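PDB 1TXD: Rho guanine nucleotide exchange factor 12 from Homo sapiens, which acts as a guanine nucleotide exchange factor for the RhoA GTPase, seen here as its catalytic DH domain joined to the PH domain. Local coordinates for residues 64-68 and 130-135. The protein carries 1 engineered substitution. Numbering follows the deposited sequence.
Sequences ELRKI and FALEMI
I68 and A131 bring their backbones to 4.1 Å between CA atoms, where segments 64-68 and 130-135, both helical, meet with their axes 8.5 Å apart and their N-to-C directions 129° from each other. The small side chain of A131 permits this approach: its CB lies 2.9 Å from the carbonyl O of I68, a tight contact, and also touches the K67 carbonyl. That K67 O lies 3.2 Å from A131 CA in a CA-H...O contact, and it accepts a hydrogen bond from the side-chain amide of N127, just ahead of helix 128-141. Beside this close point, I68 spreads over two residues of the other helix: CG1 meets M134 CG at 3.4 Å, shorter than usual van der Waals distance, the I68 and M134 side chains crossing at about a right angle, CG2 packs against I135 CG1 at 3.6 Å, and CD1 lies near both. Both segments belong to the helical DH domain, the RhoGEF module, and the contact joins its short helix 62-69 to helix 128-141; L163 and I167 continue the apolar cover over I135. An alanine in place of I68 would remove CG1, CG2 and CD1 and would probably leave a gap between the helices, with M134 CG and I135 CG1 losing their apolar partner. M134 runs out with CG anti to its backbone N (chi1 -178°), then bends so that CE reaches K67 CB at 4.1 Å. At the more open margin the K67 chain, bent at chi2, carries NZ to 4.3 Å from the centroid of the F130 ring, an off-centre cation-pi contact 33° from the ring normal; F130 also packs on A218 and Q222 of helix 191-230.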
loop_
_atom_site.group_PDB
_atom_site.type_symbol
_atom_site.label_atom_id
_atom_site.label_comp_id
_atom_site.label_asym_id
_atom_site.label_seq_id
_atom_site.Cartn_x
_atom_site.Cartn_y
_atom_site.Cartn_z
ATOM N N GLU A 64 -7.365 -0.351 17.955
ATOM C CA GLU A 64 -6.631 -1.522 17.470
ATOM C C GLU A 64 -7.423 -2.248 16.432
ATOM O O GLU A 64 -6.859 -2.619 15.455
ATOM C CB GLU A 64 -6.276 -2.480 18.626
ATOM C CG GLU A 64 -5.267 -1.923 19.590
ATOM C CD GLU A 64 -5.248 -2.561 20.936
ATOM O OE1 GLU A 64 -6.234 -3.263 21.399
ATOM O OE2 GLU A 64 -4.393 -2.135 21.705
ATOM N N LEU A 65 -8.712 -2.589 16.716
ATOM C CA LEU A 65 -9.625 -3.036 15.687
ATOM C C LEU A 65 -9.550 -2.259 14.354
ATOM O O LEU A 65 -9.476 -2.866 13.250
ATOM C CB LEU A 65 -11.045 -2.913 16.163
ATOM C CG LEU A 65 -11.439 -3.998 17.130
ATOM C CD1 LEU A 65 -12.797 -3.710 17.674
ATOM C CD2 LEU A 65 -11.476 -5.371 16.421
ATOM N N ARG A 66 -9.656 -0.946 14.468
ATOM C CA ARG A 66 -9.595 -0.060 13.321
ATOM C C ARG A 66 -8.283 -0.100 12.631
ATOM O O ARG A 66 -8.236 -0.145 11.397
ATOM C CB ARG A 66 -9.899 1.376 13.733
ATOM C CG ARG A 66 -9.771 2.369 12.647
ATOM C CD ARG A 66 -10.435 3.724 12.917
ATOM N NE ARG A 66 -10.371 4.209 14.298
ATOM C CZ ARG A 66 -9.320 4.745 14.868
ATOM N NH1 ARG A 66 -8.205 4.908 14.188
ATOM N NH2 ARG A 66 -9.384 5.151 16.117
ATOM N N LYS A 67 -7.212 -0.153 13.406
ATOM C CA LYS A 67 -5.895 -0.180 12.789
ATOM C C LYS A 67 -5.667 -1.578 12.132
ATOM O O LYS A 67 -4.969 -1.649 11.157
ATOM C CB LYS A 67 -4.811 0.091 13.814
ATOM C CG LYS A 67 -4.496 1.567 14.018
ATOM C CD LYS A 67 -3.591 2.093 12.840
ATOM C CE LYS A 67 -3.358 3.535 12.981
ATOM N NZ LYS A 67 -2.770 4.250 11.747
ATOM N N ILE A 68 -6.315 -2.661 12.614
ATOM C CA ILE A 68 -6.006 -4.002 12.018
ATOM C C ILE A 68 -6.906 -4.319 10.776
ATOM O O ILE A 68 -6.379 -4.622 9.704
ATOM C CB ILE A 68 -6.045 -5.093 13.068
ATOM C CG1 ILE A 68 -4.865 -4.862 14.062
ATOM C CG2 ILE A 68 -5.936 -6.458 12.412
ATOM C CD1 ILE A 68 -4.835 -5.835 15.148
ATOM N N PHE A 130 0.081 -0.553 8.018
ATOM C CA PHE A 130 -0.265 -0.219 9.385
ATOM C C PHE A 130 -0.870 -1.473 10.022
ATOM O O PHE A 130 -0.622 -1.734 11.194
ATOM C CB PHE A 130 -1.245 1.000 9.532
ATOM C CG PHE A 130 -0.710 2.268 8.922
ATOM C CD1 PHE A 130 0.151 3.096 9.626
ATOM C CD2 PHE A 130 -1.076 2.637 7.634
ATOM C CE1 PHE A 130 0.673 4.232 9.058
ATOM C CE2 PHE A 130 -0.556 3.808 7.068
ATOM C CZ PHE A 130 0.296 4.607 7.777
ATOM N N ALA A 131 -1.666 -2.231 9.286
ATOM C CA ALA A 131 -2.508 -3.275 9.966
ATOM C C ALA A 131 -1.572 -4.456 10.294
ATOM O O ALA A 131 -1.629 -5.019 11.362
ATOM C CB ALA A 131 -3.663 -3.689 9.130
ATOM N N LEU A 132 -0.559 -4.671 9.460
ATOM C CA LEU A 132 0.309 -5.833 9.628
ATOM C C LEU A 132 1.245 -5.552 10.792
ATOM O O LEU A 132 1.734 -6.452 11.427
ATOM C CB LEU A 132 1.142 -6.097 8.354
ATOM C CG LEU A 132 0.412 -6.665 7.126
ATOM C CD1 LEU A 132 1.347 -7.243 6.174
ATOM C CD2 LEU A 132 -0.667 -7.710 7.435
ATOM N N GLU A 133 1.545 -4.286 11.029
ATOM C CA GLU A 133 2.478 -3.934 12.073
ATOM C C GLU A 133 1.760 -3.922 13.384
ATOM O O GLU A 133 2.352 -4.262 14.388
ATOM C CB GLU A 133 3.212 -2.608 11.762
ATOM C CG GLU A 133 3.739 -1.914 13.019
ATOM C CD GLU A 133 4.984 -2.549 13.562
ATOM O OE1 GLU A 133 5.827 -3.009 12.708
ATOM O OE2 GLU A 133 5.133 -2.535 14.832
ATOM N N MET A 134 0.482 -3.591 13.376
ATOM C CA MET A 134 -0.310 -3.617 14.586
ATOM C C MET A 134 -0.558 -5.061 15.038
ATOM O O MET A 134 -0.558 -5.338 16.186
ATOM C CB MET A 134 -1.644 -2.919 14.364
ATOM C CG MET A 134 -2.500 -2.834 15.514
ATOM S SD MET A 134 -1.697 -2.208 16.999
ATOM C CE MET A 134 -2.172 -0.396 16.957
ATOM N N ILE A 135 -0.847 -5.960 14.112
ATOM C CA ILE A 135 -0.919 -7.382 14.396
ATOM C C ILE A 135 0.358 -7.869 15.081
ATOM O O ILE A 135 0.230 -8.452 16.122
ATOM C CB ILE A 135 -1.232 -8.201 13.109
ATOM C CG1 ILE A 135 -2.617 -7.866 12.549
ATOM C CG2 ILE A 135 -1.032 -9.704 13.306
ATOM C CD1 ILE A 135 -2.669 -8.225 11.042
#